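PDB 7CWW: TsrE from Streptomyces laurentii, which probably catalyses the cycloaddition that builds the central nitrogen heterocycle and closes a macrocycle of the thiopeptide antibiotic thiostrepton. Local coordinates for residues 193-206 and 336-349. Numbering follows the deposited sequence.
Sequences RYEKNRELLRPRLR and TLFYLIARAFEEEY
Glu347 is a single carboxylate on which a tyrosine and three arginines converge, Arg198 and Arg202 from the other helix and Arg343 one turn back on its own. Tyr194 OH donates to Glu347 OE1 at 2.7 Å, arriving from above the carboxylate plane (64° out of it), while Arg198 meets the group nearly in plane, its NH1 2.6 Å from Glu347 OE2. Arg202 and Arg343 add weak bonds. The tyrosine hydroxyl gets there because CG of Tyr194 stands anti to its backbone N (chi1 178°), sending the ring across helix 331-349 as a knob among Leu340, Arg343, Ala344 and Glu347. Over the ring centre lies Arg343 CB, 3.6 Å from the centroid in a CH-pi contact, and Arg198 CB covers the opposite face. Arg343 NH1 donates to Tyr339 OH, which helps hold its guanidinium with one face against Tyr194 CD2, the planes inclined.

Farther along, Glu348 bridges two arginines one turn apart: OE1 takes NE of Arg202 at 3.0 Å and also its NH2, and OE2 accepts from Arg206 NH2 at 2.8 Å. Beneath this polar band the helices touch through carbon. Leu205 CD1 sits 3.8 Å from the Phe345 ring centroid, Leu205 CD2 leans on the edge of Tyr349, and Leu201 CD1 packs on Leu340 CB at 3.9 Å. Ala344 CB is a knob among Tyr194, Leu201, Arg202 and Leu205 where segments 193-206 and 336-349 cross at -75°; helix 131-149 continues the apolar layer through Phe139 and Val143.

With Glu347 and Glu348 set among arginines, mostly of the other helix, the charges probably offset one another and stabilise both carboxylates in ionised form.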
loop_
_atom_site.group_PDB
_atom_site.type_symbol
_atom_site.label_atom_id
_atom_site.label_comp_id
_atom_site.label_asym_id
_atom_site.label_seq_id
_atom_site.Cartn_x
_atom_site.Cartn_y
_atom_site.Cartn_z
ATOM N N ARG A 193 -12.603 18.043 -0.106
ATOM C CA ARG A 193 -12.206 17.347 -1.327
ATOM C C ARG A 193 -13.256 16.319 -1.755
ATOM O O ARG A 193 -13.533 16.165 -2.952
ATOM C CB ARG A 193 -10.851 16.677 -1.113
ATOM C CG ARG A 193 -10.352 15.870 -2.290
ATOM C CD ARG A 193 -8.845 15.984 -2.379
ATOM N NE ARG A 193 -8.459 17.348 -2.721
ATOM C CZ ARG A 193 -7.247 17.852 -2.526
ATOM N NH1 ARG A 193 -6.298 17.104 -1.982
ATOM N NH2 ARG A 193 -6.987 19.109 -2.871
ATOM N N TYR A 194 -13.847 15.604 -0.796
ATOM C CA TYR A 194 -14.875 14.628 -1.149
ATOM C C TYR A 194 -16.081 15.302 -1.794
ATOM O O TYR A 194 -16.620 14.797 -2.786
ATOM C CB TYR A 194 -15.314 13.828 0.077
ATOM C CG TYR A 194 -16.422 12.845 -0.253
ATOM C CD1 TYR A 194 -16.169 11.736 -1.062
ATOM C CD2 TYR A 194 -17.726 13.046 0.199
ATOM C CE1 TYR A 194 -17.174 10.839 -1.391
ATOM C CE2 TYR A 194 -18.754 12.145 -0.138
ATOM C CZ TYR A 194 -18.457 11.044 -0.929
ATOM O OH TYR A 194 -19.435 10.141 -1.281
ATOM N N GLU A 195 -16.511 16.451 -1.252
ATOM C CA GLU A 195 -17.652 17.166 -1.829
ATOM C C GLU A 195 -17.425 17.490 -3.300
ATOM O O GLU A 195 -18.347 17.381 -4.116
ATOM C CB GLU A 195 -17.935 18.454 -1.054
ATOM C CG GLU A 195 -18.030 18.301 0.446
ATOM C CD GLU A 195 -19.311 17.626 0.875
ATOM O OE1 GLU A 195 -20.399 18.155 0.564
ATOM O OE2 GLU A 195 -19.232 16.559 1.519
ATOM N N LYS A 196 -16.200 17.888 -3.656
ATOM C CA LYS A 196 -15.899 18.241 -5.039
ATOM C C LYS A 196 -15.971 17.034 -5.969
ATOM O O LYS A 196 -16.263 17.192 -7.157
ATOM C CB LYS A 196 -14.509 18.881 -5.133
ATOM C CG LYS A 196 -14.461 20.352 -4.782
ATOM C CD LYS A 196 -13.025 20.853 -4.719
ATOM C CE LYS A 196 -12.926 22.165 -3.946
ATOM N NZ LYS A 196 -11.515 22.506 -3.593
ATOM N N ASN A 197 -15.708 15.830 -5.460
ATOM C CA ASN A 197 -15.561 14.655 -6.313
ATOM C C ASN A 197 -16.614 13.584 -6.059
ATOM O O ASN A 197 -16.534 12.504 -6.657
ATOM C CB ASN A 197 -14.158 14.064 -6.147
ATOM C CG ASN A 197 -13.074 14.997 -6.640
ATOM O OD1 ASN A 197 -12.782 15.048 -7.832
ATOM N ND2 ASN A 197 -12.478 15.750 -5.723
ATOM N N ARG A 198 -17.608 13.862 -5.212
ATOM C CA ARG A 198 -18.592 12.850 -4.827
ATOM C C ARG A 198 -19.345 12.296 -6.033
ATOM O O ARG A 198 -19.564 11.081 -6.137
ATOM C CB ARG A 198 -19.568 13.449 -3.813
ATOM C CG ARG A 198 -21.004 13.024 -3.986
ATOM C CD ARG A 198 -21.797 13.284 -2.716
ATOM N NE ARG A 198 -21.670 14.669 -2.286
ATOM C CZ ARG A 198 -21.533 15.060 -1.024
ATOM N NH1 ARG A 198 -21.493 14.171 -0.041
ATOM N NH2 ARG A 198 -21.438 16.349 -0.749
ATOM N N GLU A 199 -19.766 13.166 -6.951
ATOM C CA GLU A 199 -20.606 12.691 -8.044
ATOM C C GLU A 199 -19.833 11.820 -9.027
ATOM O O GLU A 199 -20.445 11.019 -9.741
ATOM C CB GLU A 199 -21.262 13.871 -8.765
ATOM C CG GLU A 199 -21.986 14.842 -7.836
ATOM C CD GLU A 199 -21.032 15.781 -7.109
ATOM O OE1 GLU A 199 -21.358 16.209 -5.980
ATOM O OE2 GLU A 199 -19.947 16.073 -7.659
ATOM N N LEU A 200 -18.508 11.950 -9.076
ATOM C CA LEU A 200 -17.690 11.055 -9.878
ATOM C C LEU A 200 -17.304 9.787 -9.119
ATOM O O LEU A 200 -17.257 8.705 -9.710
ATOM C CB LEU A 200 -16.428 11.781 -10.354
ATOM C CG LEU A 200 -16.617 12.601 -11.633
ATOM C CD1 LEU A 200 -15.740 13.843 -11.625
ATOM C CD2 LEU A 200 -16.341 11.758 -12.873
ATOM N N LEU A 201 -17.053 9.897 -7.813
ATOM C CA LEU A 201 -16.491 8.776 -7.063
ATOM C C LEU A 201 -17.522 7.686 -6.786
ATOM O O LEU A 201 -17.204 6.493 -6.870
ATOM C CB LEU A 201 -15.911 9.277 -5.750
ATOM C CG LEU A 201 -14.678 10.163 -5.841
ATOM C CD1 LEU A 201 -14.459 10.814 -4.493
ATOM C CD2 LEU A 201 -13.476 9.350 -6.253
ATOM N N ARG A 202 -18.756 8.077 -6.430
ATOM C CA ARG A 202 -19.729 7.080 -5.981
ATOM C C ARG A 202 -20.125 6.110 -7.093
ATOM O O ARG A 202 -20.042 4.891 -6.868
ATOM C CB ARG A 202 -20.934 7.782 -5.345
ATOM C CG ARG A 202 -20.626 8.280 -3.930
ATOM C CD ARG A 202 -21.775 9.060 -3.343
ATOM N NE ARG A 202 -23.031 8.346 -3.519
ATOM C CZ ARG A 202 -24.207 8.784 -3.084
ATOM N NH1 ARG A 202 -24.293 9.945 -2.452
ATOM N NH2 ARG A 202 -25.299 8.062 -3.288
ATOM N N PRO A 203 -20.524 6.548 -8.296
ATOM C CA PRO A 203 -20.838 5.553 -9.343
ATOM C C PRO A 203 -19.627 4.760 -9.815
ATOM O O PRO A 203 -19.772 3.576 -10.157
ATOM C CB PRO A 203 -21.449 6.394 -10.475
ATOM C CG PRO A 203 -21.018 7.794 -10.204
ATOM C CD PRO A 203 -20.888 7.916 -8.719
ATOM N N ARG A 204 -18.435 5.360 -9.837
ATOM C CA ARG A 204 -17.236 4.589 -10.157
ATOM C C ARG A 204 -17.026 3.466 -9.144
ATOM O O ARG A 204 -16.780 2.311 -9.515
ATOM C CB ARG A 204 -16.018 5.518 -10.205
ATOM C CG ARG A 204 -14.717 4.847 -10.661
ATOM C CD ARG A 204 -14.876 4.167 -12.019
ATOM N NE ARG A 204 -13.636 3.532 -12.470
ATOM C CZ ARG A 204 -13.584 2.496 -13.306
ATOM N NH1 ARG A 204 -12.411 1.986 -13.664
ATOM N NH2 ARG A 204 -14.701 1.963 -13.782
ATOM N N LEU A 205 -17.153 3.785 -7.857
ATOM C CA LEU A 205 -16.980 2.784 -6.808
ATOM C C LEU A 205 -18.009 1.662 -6.923
ATOM O O LEU A 205 -17.666 0.481 -6.801
ATOM C CB LEU A 205 -17.066 3.445 -5.428
ATOM C CG LEU A 205 -16.929 2.458 -4.257
ATOM C CD1 LEU A 205 -15.806 2.852 -3.287
ATOM C CD2 LEU A 205 -18.249 2.299 -3.523
ATOM N N ARG A 206 -19.283 2.006 -7.135
ATOM C CA ARG A 206 -20.296 0.956 -7.184
ATOM C C ARG A 206 -20.020 0.005 -8.339
ATOM O O ARG A 206 -20.229 -1.211 -8.223
ATOM C CB ARG A 206 -21.702 1.559 -7.305
ATOM C CG ARG A 206 -22.809 0.500 -7.322
ATOM C CD ARG A 206 -24.185 1.039 -6.933
ATOM N NE ARG A 206 -24.910 0.035 -6.158
ATOM C CZ ARG A 206 -25.419 0.229 -4.948
ATOM N NH1 ARG A 206 -26.046 -0.764 -4.335
ATOM N NH2 ARG A 206 -25.314 1.408 -4.351
ATOM N N THR A 336 -5.611 10.721 1.117
ATOM C CA THR A 336 -6.758 11.216 0.361
ATOM C C THR A 336 -7.513 10.061 -0.289
ATOM O O THR A 336 -8.748 9.990 -0.219
ATOM C CB THR A 336 -6.315 12.233 -0.694
ATOM O OG1 THR A 336 -5.791 13.395 -0.052
ATOM C CG2 THR A 336 -7.500 12.657 -1.528
ATOM N N LEU A 337 -6.789 9.145 -0.936
ATOM C CA LEU A 337 -7.454 8.000 -1.545
ATOM C C LEU A 337 -8.224 7.201 -0.503
ATOM O O LEU A 337 -9.383 6.837 -0.730
ATOM C CB LEU A 337 -6.434 7.113 -2.280
ATOM C CG LEU A 337 -5.941 7.659 -3.634
ATOM C CD1 LEU A 337 -4.661 6.955 -4.065
ATOM C CD2 LEU A 337 -7.012 7.555 -4.752
ATOM N N PHE A 338 -7.620 6.947 0.664
ATOM C CA PHE A 338 -8.326 6.145 1.662
ATOM C C PHE A 338 -9.595 6.855 2.111
ATOM O O PHE A 338 -10.649 6.226 2.258
ATOM C CB PHE A 338 -7.422 5.864 2.866
ATOM C CG PHE A 338 -6.082 5.241 2.511
ATOM C CD1 PHE A 338 -5.943 4.409 1.391
ATOM C CD2 PHE A 338 -4.966 5.476 3.319
ATOM C CE1 PHE A 338 -4.706 3.842 1.073
ATOM C CE2 PHE A 338 -3.725 4.912 3.017
ATOM C CZ PHE A 338 -3.596 4.088 1.898
ATOM N N TYR A 339 -9.510 8.171 2.318
ATOM C CA TYR A 339 -10.659 8.939 2.782
ATOM C C TYR A 339 -11.770 8.953 1.737
ATOM O O TYR A 339 -12.943 8.741 2.060
ATOM C CB TYR A 339 -10.225 10.368 3.126
ATOM C CG TYR A 339 -11.373 11.214 3.628
ATOM C CD1 TYR A 339 -11.708 11.230 4.980
ATOM C CD2 TYR A 339 -12.133 11.974 2.754
ATOM C CE1 TYR A 339 -12.768 11.992 5.449
ATOM C CE2 TYR A 339 -13.197 12.730 3.209
ATOM C CZ TYR A 339 -13.509 12.738 4.554
ATOM O OH TYR A 339 -14.571 13.491 5.002
ATOM N N LEU A 340 -11.414 9.231 0.482
ATOM C CA LEU A 340 -12.400 9.275 -0.593
ATOM C C LEU A 340 -13.106 7.939 -0.759
ATOM O O LEU A 340 -14.320 7.895 -0.981
ATOM C CB LEU A 340 -11.724 9.671 -1.909
ATOM C CG LEU A 340 -11.101 11.069 -1.975
ATOM C CD1 LEU A 340 -10.499 11.278 -3.354
ATOM C CD2 LEU A 340 -12.096 12.165 -1.635
ATOM N N ILE A 341 -12.357 6.838 -0.678
ATOM C CA ILE A 341 -12.962 5.516 -0.802
ATOM C C ILE A 341 -13.932 5.258 0.345
ATOM O O ILE A 341 -15.045 4.754 0.140
ATOM C CB ILE A 341 -11.874 4.432 -0.860
ATOM C CG1 ILE A 341 -11.091 4.563 -2.163
ATOM C CG2 ILE A 341 -12.522 3.025 -0.720
ATOM C CD1 ILE A 341 -9.860 3.695 -2.247
ATOM N N ALA A 342 -13.505 5.551 1.576
ATOM C CA ALA A 342 -14.358 5.294 2.730
ATOM C C ALA A 342 -15.654 6.100 2.645
ATOM O O ALA A 342 -16.748 5.560 2.848
ATOM C CB ALA A 342 -13.600 5.616 4.024
ATOM N N ARG A 343 -15.548 7.395 2.328
ATOM C CA ARG A 343 -16.742 8.234 2.242
ATOM C C ARG A 343 -17.661 7.763 1.125
ATOM O O ARG A 343 -18.886 7.748 1.284
ATOM C CB ARG A 343 -16.355 9.701 2.017
ATOM C CG ARG A 343 -15.718 10.402 3.211
ATOM C CD ARG A 343 -16.705 10.676 4.332
ATOM N NE ARG A 343 -17.919 11.337 3.867
ATOM C CZ ARG A 343 -18.069 12.649 3.717
ATOM N NH1 ARG A 343 -17.071 13.493 3.989
ATOM N NH2 ARG A 343 -19.230 13.119 3.292
ATOM N N ALA A 344 -17.093 7.385 -0.021
ATOM C CA ALA A 344 -17.931 6.919 -1.122
ATOM C C ALA A 344 -18.641 5.614 -0.768
ATOM O O ALA A 344 -19.829 5.447 -1.076
ATOM C CB ALA A 344 -17.097 6.759 -2.390
ATOM N N PHE A 345 -17.938 4.668 -0.134
ATOM C CA PHE A 345 -18.616 3.468 0.383
ATOM C C PHE A 345 -19.750 3.859 1.319
ATOM O O PHE A 345 -20.873 3.351 1.219
ATOM C CB PHE A 345 -17.627 2.588 1.155
ATOM C CG PHE A 345 -16.978 1.498 0.350
ATOM C CD1 PHE A 345 -17.732 0.506 -0.255
ATOM C CD2 PHE A 345 -15.591 1.432 0.263
ATOM C CE1 PHE A 345 -17.117 -0.525 -0.960
ATOM C CE2 PHE A 345 -14.962 0.414 -0.435
ATOM C CZ PHE A 345 -15.731 -0.572 -1.053
ATOM N N GLU A 346 -19.454 4.757 2.266
ATOM C CA GLU A 346 -20.410 5.128 3.300
ATOM C C GLU A 346 -21.693 5.684 2.706
ATOM O O GLU A 346 -22.794 5.304 3.118
ATOM C CB GLU A 346 -19.770 6.159 4.229
ATOM C CG GLU A 346 -20.368 6.250 5.592
ATOM C CD GLU A 346 -19.599 7.246 6.444
ATOM O OE1 GLU A 346 -19.999 8.430 6.487
ATOM O OE2 GLU A 346 -18.560 6.844 7.013
ATOM N N GLU A 347 -21.569 6.617 1.763
ATOM C CA GLU A 347 -22.756 7.229 1.172
ATOM C C GLU A 347 -23.424 6.314 0.156
ATOM O O GLU A 347 -24.655 6.274 0.069
ATOM C CB GLU A 347 -22.394 8.556 0.508
ATOM C CG GLU A 347 -22.288 9.717 1.473
ATOM C CD GLU A 347 -21.990 11.029 0.768
ATOM O OE1 GLU A 347 -21.848 11.013 -0.477
ATOM O OE2 GLU A 347 -21.897 12.063 1.464
ATOM N N GLU A 348 -22.640 5.588 -0.638
ATOM C CA GLU A 348 -23.248 4.804 -1.702
ATOM C C GLU A 348 -24.087 3.661 -1.147
ATOM O O GLU A 348 -25.133 3.332 -1.721
ATOM C CB GLU A 348 -22.171 4.288 -2.660
ATOM C CG GLU A 348 -22.714 3.560 -3.882
ATOM C CD GLU A 348 -23.631 4.426 -4.729
ATOM O OE1 GLU A 348 -23.517 5.670 -4.690
ATOM O OE2 GLU A 348 -24.475 3.857 -5.434
ATOM N N TYR A 349 -23.674 3.070 -0.023
ATOM C CA TYR A 349 -24.382 1.936 0.559
ATOM C C TYR A 349 -25.026 2.252 1.898
ATOM O O TYR A 349 -25.520 1.329 2.565
ATOM C CB TYR A 349 -23.442 0.736 0.712
ATOM C CG TYR A 349 -22.834 0.294 -0.597
ATOM C CD1 TYR A 349 -23.551 -0.507 -1.486
ATOM C CD2 TYR A 349 -21.548 0.690 -0.952
ATOM C CE1 TYR A 349 -22.996 -0.914 -2.696
ATOM C CE2 TYR A 349 -20.982 0.297 -2.149
ATOM C CZ TYR A 349 -21.699 -0.513 -3.016
ATOM O OH TYR A 349 -21.124 -0.910 -4.204
#